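Local coordinates for BRO1 protein (Saccharomyces cerevisiae, PDB 1ZB1), which takes part in concentrating and sorting multivesicular-body cargo for intralumenal vesicles and recruits the deubiquitinase DOA4 to endosomes, this chain being its Bro1 domain, at residues A[18-23]-A[51-56]; A[154-159]-A[342-347]; A[248-253]-A[288-293]; A[275-280]-A[327-332]. One frame throughout, in Å; residues are numbered along the deposited sequence.

In the fold
The four contacts are spread along the largely helical Bro1 domain, and none touches another. Contact 1 comes first in sequence, joining the lead-in to helix 23-34 with helix 46-58; its centre is about 64 Å from that of contact 4, on the opposite side of the chain's centre. Contact 2 lies closest to that centre and brings the loop before helix 349-371 back to helix 146-165, so the chain between its segments includes contacts 3 and 4. Those two share helix 275-290 and alternate along the chain, with centres about 23 Å apart. The domain thus illustrates how an elongated helical body combines local helix pairing with long-range closure by loops.

Contact 1: residues A[18-23]-A[51-56]; sequences TEKLDW and ELDHLR
Asp53 OD1 is gripped by two nitrogens of segment 18-23: it accepts the backbone N of Trp23 at 2.8 Å, the N-H approaching from above the carboxylate plane, and, weakly, Lys20 NZ. Asp53 OD2 receives Lys20 NZ in a salt bridge of 2.7 Å on the syn side. Lys20 NZ also donates to Leu21 O. A bend at chi2 (59°) folds the lysine back towards the aspartate. Water 3 joins Asp53 OD2 to Asp22 OD2, whose carboxylate caps helix 23-34 by accepting from Lys25 N.

Farther along helix 46-58, the extended Arg56 side chain reaches Thr18. Arg56 NH2 donates to Thr18 OG1 at 2.9 Å, almost in the guanidinium plane and fairly straight (159°), and OG1 is tied in turn to Thr98 O in strand 97-100. Arg56 NH1 gives a more bent bond of 3.1 Å to Glu19 O and another to water 1, which also takes the N-H of Leu21. Over one guanidinium face lies Leu21 CB, and NE pairs with Glu121.

Beside these polar groups the indole of Trp23 packs against the helix, with Arg56 CD at the ring edge. Leu52 CD2 covers one face, 3.7 Å from the centroid of the five-membered ring in a CH-pi contact, and Leu21 CD2 covers the opposite face; Trp23 NE1 bonds to Tyr75 OH. Directed polar bonds and apolar packing thus act side by side. Arg56 is buried, yet its charge is probably balanced by Glu121, and its N-H groups have several acceptors.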
loop_
_atom_site.group_PDB
_atom_site.type_symbol
_atom_site.label_atom_id
_atom_site.label_comp_id
_atom_site.label_asym_id
_atom_site.label_seq_id
_atom_site.Cartn_x
_atom_site.Cartn_y
_atom_site.Cartn_z
ATOM N N THR A 18 6.119 1.812 19.694
ATOM C CA THR A 18 5.912 0.834 20.759
ATOM C C THR A 18 6.851 1.131 21.916
ATOM O O THR A 18 7.891 1.765 21.737
ATOM C CB THR A 18 6.196 -0.606 20.277
ATOM O OG1 THR A 18 5.907 -1.534 21.331
ATOM C CG2 THR A 18 7.683 -0.764 19.887
ATOM N N GLU A 19 6.494 0.672 23.106
ATOM C CA GLU A 19 7.353 0.888 24.257
ATOM C C GLU A 19 8.367 -0.240 24.349
ATOM O O GLU A 19 8.089 -1.371 23.947
ATOM C CB GLU A 19 6.527 0.953 25.548
ATOM C CG GLU A 19 5.657 2.198 25.621
ATOM C CD GLU A 19 5.079 2.442 26.996
ATOM O OE1 GLU A 19 4.504 3.535 27.196
ATOM O OE2 GLU A 19 5.195 1.550 27.869
ATOM N N LYS A 20 9.555 0.076 24.856
ATOM C CA LYS A 20 10.592 -0.930 25.013
ATOM C C LYS A 20 10.048 -2.055 25.897
ATOM O O LYS A 20 9.525 -1.808 26.981
ATOM C CB LYS A 20 11.836 -0.288 25.634
ATOM C CG LYS A 20 12.773 -1.247 26.354
ATOM C CD LYS A 20 13.306 -2.344 25.455
ATOM C CE LYS A 20 14.202 -3.285 26.268
ATOM N NZ LYS A 20 14.658 -4.467 25.505
ATOM N N LEU A 21 10.153 -3.287 25.416
ATOM C CA LEU A 21 9.675 -4.447 26.163
ATOM C C LEU A 21 10.888 -5.265 26.608
ATOM O O LEU A 21 11.798 -5.509 25.817
ATOM C CB LEU A 21 8.783 -5.302 25.262
ATOM C CG LEU A 21 8.043 -6.509 25.841
ATOM C CD1 LEU A 21 6.811 -6.036 26.609
ATOM C CD2 LEU A 21 7.610 -7.426 24.699
ATOM N N ASP A 22 10.910 -5.687 27.866
ATOM C CA ASP A 22 12.038 -6.478 28.352
ATOM C C ASP A 22 11.710 -7.966 28.306
ATOM O O ASP A 22 11.131 -8.510 29.246
ATOM C CB ASP A 22 12.404 -6.066 29.784
ATOM C CG ASP A 22 13.659 -6.765 30.291
ATOM O OD1 ASP A 22 14.198 -6.345 31.335
ATOM O OD2 ASP A 22 14.105 -7.737 29.649
ATOM N N TRP A 23 12.081 -8.623 27.205
ATOM C CA TRP A 23 11.819 -10.050 27.058
ATOM C C TRP A 23 12.572 -10.878 28.105
ATOM O O TRP A 23 12.067 -11.898 28.558
ATOM C CB TRP A 23 12.202 -10.541 25.653
ATOM C CG TRP A 23 11.061 -10.552 24.662
ATOM C CD1 TRP A 23 10.865 -9.686 23.625
ATOM C CD2 TRP A 23 9.977 -11.489 24.611
ATOM N NE1 TRP A 23 9.726 -10.029 22.923
ATOM C CE2 TRP A 23 9.163 -11.131 23.508
ATOM C CE3 TRP A 23 9.616 -12.599 25.387
ATOM C CZ2 TRP A 23 8.007 -11.844 23.164
ATOM C CZ3 TRP A 23 8.463 -13.311 25.040
ATOM C CH2 TRP A 23 7.676 -12.926 23.938
ATOM N N GLU A 51 19.229 -12.373 22.633
ATOM C CA GLU A 51 19.203 -12.038 21.211
ATOM C C GLU A 51 17.799 -11.604 20.776
ATOM O O GLU A 51 17.644 -10.680 19.977
ATOM C CB GLU A 51 19.683 -13.234 20.380
ATOM C CG GLU A 51 21.203 -13.252 20.172
ATOM C CD GLU A 51 21.757 -14.631 19.854
ATOM O OE1 GLU A 51 21.084 -15.404 19.138
ATOM O OE2 GLU A 51 22.877 -14.940 20.314
ATOM N N LEU A 52 16.785 -12.275 21.314
ATOM C CA LEU A 52 15.395 -11.952 21.009
ATOM C C LEU A 52 15.051 -10.546 21.493
ATOM O O LEU A 52 14.410 -9.782 20.780
ATOM C CB LEU A 52 14.455 -12.948 21.685
ATOM C CG LEU A 52 12.972 -12.546 21.726
ATOM C CD1 LEU A 52 12.356 -12.659 20.322
ATOM C CD2 LEU A 52 12.231 -13.452 22.700
ATOM N N ASP A 53 15.456 -10.219 22.719
ATOM C CA ASP A 53 15.175 -8.900 23.279
ATOM C C ASP A 53 15.802 -7.830 22.385
ATOM O O ASP A 53 15.224 -6.764 22.156
ATOM C CB ASP A 53 15.743 -8.795 24.697
ATOM C CG ASP A 53 15.322 -7.521 25.403
ATOM O OD1 ASP A 53 14.110 -7.362 25.670
ATOM O OD2 ASP A 53 16.198 -6.677 25.689
ATOM N N HIS A 54 16.993 -8.127 21.881
ATOM C CA HIS A 54 17.703 -7.198 21.007
ATOM C C HIS A 54 16.996 -7.084 19.644
ATOM O O HIS A 54 16.868 -5.993 19.082
ATOM C CB HIS A 54 19.138 -7.686 20.798
ATOM C CG HIS A 54 20.066 -6.626 20.293
ATOM N ND1 HIS A 54 21.177 -6.911 19.530
ATOM C CD2 HIS A 54 20.060 -5.282 20.464
ATOM C CE1 HIS A 54 21.816 -5.788 19.249
ATOM N NE2 HIS A 54 21.158 -4.785 19.804
ATOM N N LEU A 55 16.536 -8.219 19.123
ATOM C CA LEU A 55 15.849 -8.250 17.835
ATOM C C LEU A 55 14.626 -7.332 17.840
ATOM O O LEU A 55 14.428 -6.561 16.902
ATOM C CB LEU A 55 15.426 -9.682 17.496
ATOM C CG LEU A 55 14.554 -9.873 16.254
ATOM C CD1 LEU A 55 15.314 -9.419 15.006
ATOM C CD2 LEU A 55 14.143 -11.350 16.133
ATOM N N ARG A 56 13.815 -7.400 18.896
ATOM C CA ARG A 56 12.625 -6.550 18.972
ATOM C C ARG A 56 13.017 -5.080 19.019
ATOM O O ARG A 56 12.360 -4.229 18.414
ATOM C CB ARG A 56 11.770 -6.884 20.203
ATOM C CG ARG A 56 10.469 -6.038 20.294
ATOM C CD ARG A 56 9.627 -6.395 21.532
ATOM N NE ARG A 56 8.240 -5.935 21.429
ATOM C CZ ARG A 56 7.826 -4.689 21.644
ATOM N NH1 ARG A 56 8.686 -3.736 21.987
ATOM N NH2 ARG A 56 6.539 -4.391 21.511
HETATM O O HOH W 1 11.401 -3.766 22.786
HETATM O O HOH W 2 12.880 -6.176 23.427
HETATM O O HOH W 3 16.940 -6.918 28.590
#

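Contact 2: residues A[154-159]-A[342-347]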
loop_
_atom_site.group_PDB
_atom_site.type_symbol
_atom_site.label_atom_id
_atom_site.label_comp_id
_atom_site.label_asym_id
_atom_site.label_seq_id
_atom_site.Cartn_x
_atom_site.Cartn_y
_atom_site.Cartn_z
ATOM N N LYS A 154 4.008 -5.852 -2.434
ATOM C CA LYS A 154 4.092 -6.596 -1.180
ATOM C C LYS A 154 3.338 -5.861 -0.066
ATOM O O LYS A 154 2.683 -6.493 0.772
ATOM C CB LYS A 154 5.559 -6.828 -0.783
ATOM C CG LYS A 154 6.260 -7.867 -1.648
ATOM C CD LYS A 154 7.714 -8.042 -1.259
ATOM C CE LYS A 154 8.378 -9.130 -2.084
ATOM N NZ LYS A 154 9.832 -9.253 -1.760
ATOM N N ALA A 155 3.419 -4.533 -0.049
ATOM C CA ALA A 155 2.701 -3.766 0.975
ATOM C C ALA A 155 1.217 -4.098 0.848
ATOM O O ALA A 155 0.543 -4.360 1.844
ATOM C CB ALA A 155 2.928 -2.264 0.782
ATOM N N PHE A 156 0.727 -4.095 -0.392
ATOM C CA PHE A 156 -0.666 -4.410 -0.702
ATOM C C PHE A 156 -1.038 -5.754 -0.074
ATOM O O PHE A 156 -2.048 -5.873 0.621
ATOM C CB PHE A 156 -0.837 -4.426 -2.236
ATOM C CG PHE A 156 -2.135 -5.030 -2.731
ATOM C CD1 PHE A 156 -3.342 -4.808 -2.073
ATOM C CD2 PHE A 156 -2.145 -5.779 -3.910
ATOM C CE1 PHE A 156 -4.540 -5.323 -2.579
ATOM C CE2 PHE A 156 -3.338 -6.298 -4.431
ATOM C CZ PHE A 156 -4.536 -6.069 -3.761
ATOM N N SER A 157 -0.204 -6.760 -0.305
ATOM C CA SER A 157 -0.439 -8.089 0.240
ATOM C C SER A 157 -0.514 -8.103 1.779
ATOM O O SER A 157 -1.378 -8.764 2.353
ATOM C CB SER A 157 0.663 -9.037 -0.248
ATOM O OG SER A 157 0.481 -10.338 0.270
ATOM N N CYS A 158 0.390 -7.383 2.443
ATOM C CA CYS A 158 0.394 -7.331 3.905
ATOM C C CYS A 158 -0.862 -6.673 4.496
ATOM O O CYS A 158 -1.448 -7.195 5.449
ATOM C CB CYS A 158 1.643 -6.597 4.408
ATOM S SG CYS A 158 3.207 -7.445 4.037
ATOM N N PHE A 159 -1.266 -5.527 3.951
ATOM C CA PHE A 159 -2.465 -4.839 4.448
ATOM C C PHE A 159 -3.733 -5.653 4.208
ATOM O O PHE A 159 -4.673 -5.619 5.010
ATOM C CB PHE A 159 -2.613 -3.467 3.791
ATOM C CG PHE A 159 -1.684 -2.424 4.352
ATOM C CD1 PHE A 159 -1.660 -2.165 5.727
ATOM C CD2 PHE A 159 -0.863 -1.674 3.511
ATOM C CE1 PHE A 159 -0.838 -1.173 6.257
ATOM C CE2 PHE A 159 -0.034 -0.674 4.033
ATOM C CZ PHE A 159 -0.023 -0.423 5.414
ATOM N N ASP A 342 -5.556 -4.806 -15.112
ATOM C CA ASP A 342 -4.869 -4.757 -13.815
ATOM C C ASP A 342 -3.561 -5.546 -13.943
ATOM O O ASP A 342 -3.589 -6.764 -14.111
ATOM C CB ASP A 342 -5.751 -5.410 -12.747
ATOM C CG ASP A 342 -5.257 -5.160 -11.330
ATOM O OD1 ASP A 342 -4.045 -4.932 -11.133
ATOM O OD2 ASP A 342 -6.093 -5.204 -10.409
ATOM N N ALA A 343 -2.422 -4.864 -13.848
ATOM C CA ALA A 343 -1.122 -5.524 -13.995
ATOM C C ALA A 343 -0.453 -5.992 -12.698
ATOM O O ALA A 343 0.639 -6.560 -12.735
ATOM C CB ALA A 343 -0.167 -4.602 -14.746
ATOM N N ILE A 344 -1.097 -5.763 -11.560
ATOM C CA ILE A 344 -0.511 -6.143 -10.281
ATOM C C ILE A 344 -1.044 -7.453 -9.705
ATOM O O ILE A 344 -2.226 -7.576 -9.384
ATOM C CB ILE A 344 -0.690 -5.002 -9.228
ATOM C CG1 ILE A 344 0.230 -3.825 -9.564
ATOM C CG2 ILE A 344 -0.336 -5.503 -7.829
ATOM C CD1 ILE A 344 -0.034 -3.186 -10.881
ATOM N N LYS A 345 -0.152 -8.426 -9.580
ATOM C CA LYS A 345 -0.498 -9.730 -9.029
ATOM C C LYS A 345 0.156 -9.829 -7.655
ATOM O O LYS A 345 1.373 -9.981 -7.552
ATOM C CB LYS A 345 0.025 -10.847 -9.935
ATOM C CG LYS A 345 -0.521 -10.811 -11.358
ATOM C CD LYS A 345 0.069 -11.935 -12.202
ATOM C CE LYS A 345 -0.464 -11.907 -13.630
ATOM N NZ LYS A 345 0.075 -13.038 -14.442
ATOM N N SER A 346 -0.648 -9.744 -6.604
ATOM C CA SER A 346 -0.109 -9.797 -5.253
ATOM C C SER A 346 0.121 -11.210 -4.738
ATOM O O SER A 346 -0.728 -12.090 -4.889
ATOM C CB SER A 346 -1.029 -9.061 -4.280
ATOM O OG SER A 346 -2.184 -9.830 -3.995
ATOM N N PRO A 347 1.288 -11.443 -4.123
ATOM C CA PRO A 347 1.636 -12.752 -3.573
ATOM C C PRO A 347 0.923 -12.861 -2.230
ATOM O O PRO A 347 0.377 -11.874 -1.743
ATOM C CB PRO A 347 3.146 -12.657 -3.430
ATOM C CG PRO A 347 3.325 -11.235 -3.007
ATOM C CD PRO A 347 2.394 -10.486 -3.937
#
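Ser157, on helix 146-165, and Ser346, in the irregular chain that leads to helix 349-371, mark the nearest approach of the two backbones, with 5.8 Å between their CA atoms. Ser157 reaches to the residue after Ser346: its OG, turned anti to the backbone N (chi1 179°), donates a hydrogen bond to Pro347 O, modelled at 2.5 Å, a length so short that its exact value is doubtful. The hydroxyl lies well off the carbonyl plane, tilted by 34°. The bond links a buried helix serine to the backbone of the loop.

One residue earlier on the helix, Phe156 sends its ring towards the loop, where CD2 meets Ser346 CB at 3.5 Å. Ile344 CG2 approaches Phe156 CD2 more loosely, at 4.3 Å. In this helical Bro1 domain, the contact fastens the segment before helix 349-371 to a helix far back in the sequence; Ile352 of that later helix touches both Ser157 and Pro347.

The loop has its own local order. Asp342 OD1 accepts from Ile344 N at 3.1 Å, forming an Asx turn, and it is also bonded to His187 NE2. The His187 ring stacks with Phe156.

Contact 3: residues A[248-253]-A[288-293]; sequences VTCKLH and ISSLPF
Phe293, Cys250 and His253 lose the most surface where helix 242-269 meets the end of helix 275-290 and the turn that follows. The Phe293 ring lies beneath Thr249, whose CG2 stands 3.4 Å from the ring centroid and only 5° off its normal, a well-centred CH-pi contact. Thr249 CG2 is anti to the backbone N; this rotation leaves OG1 to bond to His226 and Lys245 O. The other face of Phe293 is covered towards its rim by Pro292 CB, and Ser289 O lies at the ring edge.

Cys250 fits alongside the backbone that turns back towards it after helix 275-290. Its CB comes within 3.8 Å of Phe293 CB and 3.3 Å of Phe293 O. Spacing is close here, with 4.6 Å between Cys250 CA and Ser290 CA, and small side chains suit such an approach.

His253 has its imidazole layered between Leu252 CD1 on one face and Ser289 CB on the other, the latter 3.9 Å from the ring centroid. Its CB also rests 3.6 Å from Ser290 CB. A hydrogen bond from ND1 to Gln286 OE1 fixes the ring's rotation further. Successive helices packed closely in opposite directions form an antiparallel helical hairpin, consistent with the TPR-related family of the Bro1 domain.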
loop_
_atom_site.group_PDB
_atom_site.type_symbol
_atom_site.label_atom_id
_atom_site.label_comp_id
_atom_site.label_asym_id
_atom_site.label_seq_id
_atom_site.Cartn_x
_atom_site.Cartn_y
_atom_site.Cartn_z
ATOM N N VAL A 248 -6.481 11.698 -4.368
ATOM C CA VAL A 248 -7.077 10.471 -4.876
ATOM C C VAL A 248 -8.126 10.843 -5.926
ATOM O O VAL A 248 -8.212 10.226 -6.993
ATOM C CB VAL A 248 -7.735 9.663 -3.725
ATOM C CG1 VAL A 248 -8.673 8.604 -4.291
ATOM C CG2 VAL A 248 -6.652 8.998 -2.876
ATOM N N THR A 249 -8.919 11.866 -5.626
ATOM C CA THR A 249 -9.952 12.315 -6.551
ATOM C C THR A 249 -9.335 12.855 -7.841
ATOM O O THR A 249 -9.833 12.595 -8.933
ATOM C CB THR A 249 -10.833 13.409 -5.908
ATOM O OG1 THR A 249 -11.503 12.862 -4.765
ATOM C CG2 THR A 249 -11.870 13.915 -6.905
ATOM N N CYS A 250 -8.248 13.600 -7.715
ATOM C CA CYS A 250 -7.583 14.151 -8.885
ATOM C C CYS A 250 -7.088 13.007 -9.780
ATOM O O CYS A 250 -7.353 12.984 -10.989
ATOM C CB CYS A 250 -6.407 15.027 -8.456
ATOM S SG CYS A 250 -5.585 15.882 -9.820
ATOM N N LYS A 251 -6.385 12.054 -9.174
ATOM C CA LYS A 251 -5.852 10.915 -9.913
ATOM C C LYS A 251 -6.920 10.099 -10.639
ATOM O O LYS A 251 -6.715 9.694 -11.787
ATOM C CB LYS A 251 -5.035 10.000 -8.983
ATOM C CG LYS A 251 -3.687 10.592 -8.553
ATOM C CD LYS A 251 -2.812 9.573 -7.816
ATOM C CE LYS A 251 -1.413 10.136 -7.533
ATOM N NZ LYS A 251 -0.540 9.186 -6.777
ATOM N N LEU A 252 -8.062 9.869 -10.003
ATOM C CA LEU A 252 -9.100 9.082 -10.663
ATOM C C LEU A 252 -9.577 9.752 -11.954
ATOM O O LEU A 252 -9.724 9.084 -12.977
ATOM C CB LEU A 252 -10.268 8.815 -9.710
ATOM C CG LEU A 252 -11.427 9.780 -9.498
ATOM C CD1 LEU A 252 -12.386 9.716 -10.682
ATOM C CD2 LEU A 252 -12.166 9.369 -8.222
ATOM N N HIS A 253 -9.809 11.063 -11.920
ATOM C CA HIS A 253 -10.233 11.766 -13.129
ATOM C C HIS A 253 -9.079 11.867 -14.124
ATOM O O HIS A 253 -9.270 11.687 -15.323
ATOM C CB HIS A 253 -10.729 13.179 -12.803
ATOM C CG HIS A 253 -12.039 13.210 -12.086
ATOM N ND1 HIS A 253 -13.199 12.711 -12.638
ATOM C CD2 HIS A 253 -12.374 13.679 -10.862
ATOM C CE1 HIS A 253 -14.193 12.871 -11.782
ATOM N NE2 HIS A 253 -13.720 13.457 -10.697
ATOM N N ILE A 288 -10.581 18.273 -17.178
ATOM C CA ILE A 288 -11.113 19.473 -16.539
ATOM C C ILE A 288 -11.683 19.112 -15.162
ATOM O O ILE A 288 -11.500 19.852 -14.197
ATOM C CB ILE A 288 -12.205 20.142 -17.412
ATOM C CG1 ILE A 288 -11.565 20.730 -18.672
ATOM C CG2 ILE A 288 -12.901 21.254 -16.627
ATOM C CD1 ILE A 288 -12.563 21.220 -19.711
ATOM N N SER A 289 -12.356 17.967 -15.074
ATOM C CA SER A 289 -12.930 17.510 -13.808
ATOM C C SER A 289 -11.876 17.329 -12.706
ATOM O O SER A 289 -12.182 17.470 -11.522
ATOM C CB SER A 289 -13.665 16.178 -14.001
ATOM O OG SER A 289 -14.884 16.339 -14.700
ATOM N N SER A 290 -10.642 17.021 -13.096
ATOM C CA SER A 290 -9.569 16.792 -12.132
ATOM C C SER A 290 -8.922 18.064 -11.603
ATOM O O SER A 290 -8.343 18.070 -10.514
ATOM C CB SER A 290 -8.467 15.938 -12.761
ATOM O OG SER A 290 -7.656 16.721 -13.626
ATOM N N LEU A 291 -9.022 19.130 -12.388
ATOM C CA LEU A 291 -8.412 20.408 -12.061
ATOM C C LEU A 291 -8.680 20.970 -10.666
ATOM O O LEU A 291 -7.758 21.422 -9.993
ATOM C CB LEU A 291 -8.796 21.434 -13.132
ATOM C CG LEU A 291 -8.302 21.043 -14.530
ATOM C CD1 LEU A 291 -8.763 22.070 -15.555
ATOM C CD2 LEU A 291 -6.779 20.938 -14.522
ATOM N N PRO A 292 -9.939 20.948 -10.212
ATOM C CA PRO A 292 -10.220 21.485 -8.874
ATOM C C PRO A 292 -9.535 20.702 -7.742
ATOM O O PRO A 292 -9.487 21.170 -6.605
ATOM C CB PRO A 292 -11.746 21.403 -8.776
ATOM C CG PRO A 292 -12.189 21.480 -10.202
ATOM C CD PRO A 292 -11.188 20.582 -10.898
ATOM N N PHE A 293 -8.999 19.522 -8.051
ATOM C CA PHE A 293 -8.349 18.703 -7.027
ATOM C C PHE A 293 -6.845 18.527 -7.229
ATOM O O PHE A 293 -6.218 17.721 -6.542
ATOM C CB PHE A 293 -8.995 17.318 -6.973
ATOM C CG PHE A 293 -10.491 17.343 -6.897
ATOM C CD1 PHE A 293 -11.260 17.282 -8.054
ATOM C CD2 PHE A 293 -11.135 17.417 -5.664
ATOM C CE1 PHE A 293 -12.654 17.289 -7.987
ATOM C CE2 PHE A 293 -12.528 17.425 -5.585
ATOM C CZ PHE A 293 -13.290 17.362 -6.748
#

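Contact 4: residues A[275-280]-A[327-332]; sequences EAIAFL and ESVPAV
With chi1 at 179°, CG1 of Val329 swings opposite the backbone N and meets Ala278 CB at 3.7 Å. Pro330 follows, its ring fixing phi near -46°, and its CD packs on the same alanine. The two residues belong to the long loop between helices 303-322 and 349-371 of the Bro1 domain, here laid over the first turn of helix 275-290 at the surface of the helical body.

Ala278 is the point on which the loop rests. As a buried residue with a single methyl, it lets the loop backbone come near: Pro330 O lies 3.8 Å from Ala278 CB, and Pro330 CD touches the same methyl at 4.0 Å. Farther along the loop, Val333 also meets Ala278, so the alanine is covered from more than one position. Ile277 adds only a loose apolar approach, its CG2 at 4.5 Å from Val329 CG1, and it packs in addition on Leu317 of helix 303-322.

Glu275, the first residue of the helix, takes part through its backbone face. Its side chain leads away from the loop to a salt bridge with Arg272, while its CA lies by the proline ring. No hydrogen bond joins the two segments. The attachment therefore relies on shape and apolar surface. In the first turn, Pro330 CD stands 4.2 Å from Glu275 CA.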
loop_
_atom_site.group_PDB
_atom_site.type_symbol
_atom_site.label_atom_id
_atom_site.label_comp_id
_atom_site.label_asym_id
_atom_site.label_seq_id
_atom_site.Cartn_x
_atom_site.Cartn_y
_atom_site.Cartn_z
ATOM N N GLU A 275 -15.038 9.323 -34.311
ATOM C CA GLU A 275 -15.282 8.428 -33.194
ATOM C C GLU A 275 -14.154 8.762 -32.224
ATOM O O GLU A 275 -14.346 8.813 -31.009
ATOM C CB GLU A 275 -15.189 6.970 -33.650
ATOM C CG GLU A 275 -15.578 5.961 -32.587
ATOM C CD GLU A 275 -15.753 4.562 -33.149
ATOM O OE1 GLU A 275 -14.774 4.006 -33.689
ATOM O OE2 GLU A 275 -16.874 4.017 -33.052
ATOM N N ALA A 276 -12.980 9.019 -32.795
ATOM C CA ALA A 276 -11.796 9.380 -32.030
ATOM C C ALA A 276 -12.006 10.768 -31.437
ATOM O O ALA A 276 -11.627 11.035 -30.297
ATOM C CB ALA A 276 -10.571 9.380 -32.934
ATOM N N ILE A 277 -12.607 11.651 -32.227
ATOM C CA ILE A 277 -12.883 13.012 -31.784
ATOM C C ILE A 277 -13.813 12.972 -30.573
ATOM O O ILE A 277 -13.692 13.781 -29.656
ATOM C CB ILE A 277 -13.540 13.838 -32.922
ATOM C CG1 ILE A 277 -12.529 14.039 -34.054
ATOM C CG2 ILE A 277 -14.037 15.178 -32.390
ATOM C CD1 ILE A 277 -13.109 14.691 -35.290
ATOM N N ALA A 278 -14.738 12.017 -30.575
ATOM C CA ALA A 278 -15.679 11.869 -29.474
ATOM C C ALA A 278 -14.944 11.482 -28.188
ATOM O O ALA A 278 -15.309 11.930 -27.100
ATOM C CB ALA A 278 -16.728 10.816 -29.823
ATOM N N PHE A 279 -13.908 10.657 -28.315
ATOM C CA PHE A 279 -13.137 10.232 -27.154
ATOM C C PHE A 279 -12.169 11.300 -26.669
ATOM O O PHE A 279 -11.864 11.366 -25.479
ATOM C CB PHE A 279 -12.393 8.928 -27.452
ATOM C CG PHE A 279 -13.188 7.705 -27.117
ATOM C CD1 PHE A 279 -13.284 7.266 -25.799
ATOM C CD2 PHE A 279 -13.885 7.018 -28.105
ATOM C CE1 PHE A 279 -14.065 6.158 -25.466
ATOM C CE2 PHE A 279 -14.669 5.910 -27.788
ATOM C CZ PHE A 279 -14.760 5.479 -26.463
ATOM N N LEU A 280 -11.682 12.135 -27.581
ATOM C CA LEU A 280 -10.781 13.213 -27.182
ATOM C C LEU A 280 -11.638 14.232 -26.440
ATOM O O LEU A 280 -11.177 14.922 -25.531
ATOM C CB LEU A 280 -10.131 13.854 -28.410
ATOM C CG LEU A 280 -8.857 13.178 -28.927
ATOM C CD1 LEU A 280 -7.711 13.458 -27.974
ATOM C CD2 LEU A 280 -9.079 11.683 -29.069
ATOM N N GLU A 327 -17.693 12.530 -41.094
ATOM C CA GLU A 327 -18.138 11.436 -40.239
ATOM C C GLU A 327 -18.824 12.004 -39.003
ATOM O O GLU A 327 -18.415 13.038 -38.476
ATOM C CB GLU A 327 -16.954 10.571 -39.807
ATOM C CG GLU A 327 -16.274 9.825 -40.939
ATOM C CD GLU A 327 -15.147 8.936 -40.450
ATOM O OE1 GLU A 327 -15.415 8.045 -39.616
ATOM O OE2 GLU A 327 -13.996 9.127 -40.897
ATOM N N SER A 328 -19.868 11.324 -38.546
ATOM C CA SER A 328 -20.598 11.775 -37.371
ATOM C C SER A 328 -19.767 11.565 -36.110
ATOM O O SER A 328 -18.803 10.797 -36.105
ATOM C CB SER A 328 -21.925 11.023 -37.249
ATOM O OG SER A 328 -21.715 9.627 -37.147
ATOM N N VAL A 329 -20.146 12.261 -35.046
ATOM C CA VAL A 329 -19.451 12.162 -33.771
ATOM C C VAL A 329 -20.435 11.710 -32.699
ATOM O O VAL A 329 -21.322 12.466 -32.303
ATOM C CB VAL A 329 -18.850 13.525 -33.362
ATOM C CG1 VAL A 329 -18.153 13.407 -32.016
ATOM C CG2 VAL A 329 -17.874 14.000 -34.427
ATOM N N PRO A 330 -20.296 10.463 -32.222
ATOM C CA PRO A 330 -21.191 9.931 -31.190
ATOM C C PRO A 330 -21.404 10.917 -30.041
ATOM O O PRO A 330 -20.459 11.561 -29.580
ATOM C CB PRO A 330 -20.474 8.662 -30.742
ATOM C CG PRO A 330 -19.838 8.191 -32.010
ATOM C CD PRO A 330 -19.267 9.471 -32.584
ATOM N N ALA A 331 -22.651 11.036 -29.593
ATOM C CA ALA A 331 -22.992 11.940 -28.498
ATOM C C ALA A 331 -22.167 11.599 -27.263
ATOM O O ALA A 331 -21.316 12.380 -26.831
ATOM C CB ALA A 331 -24.480 11.835 -28.180
ATOM N N VAL A 332 -22.428 10.425 -26.698
ATOM C CA VAL A 332 -21.710 9.963 -25.519
ATOM C C VAL A 332 -21.044 8.630 -25.838
ATOM O O VAL A 332 -21.713 7.603 -25.958
ATOM C CB VAL A 332 -22.663 9.777 -24.317
ATOM C CG1 VAL A 332 -21.881 9.300 -23.101
ATOM C CG2 VAL A 332 -23.373 11.088 -24.011
#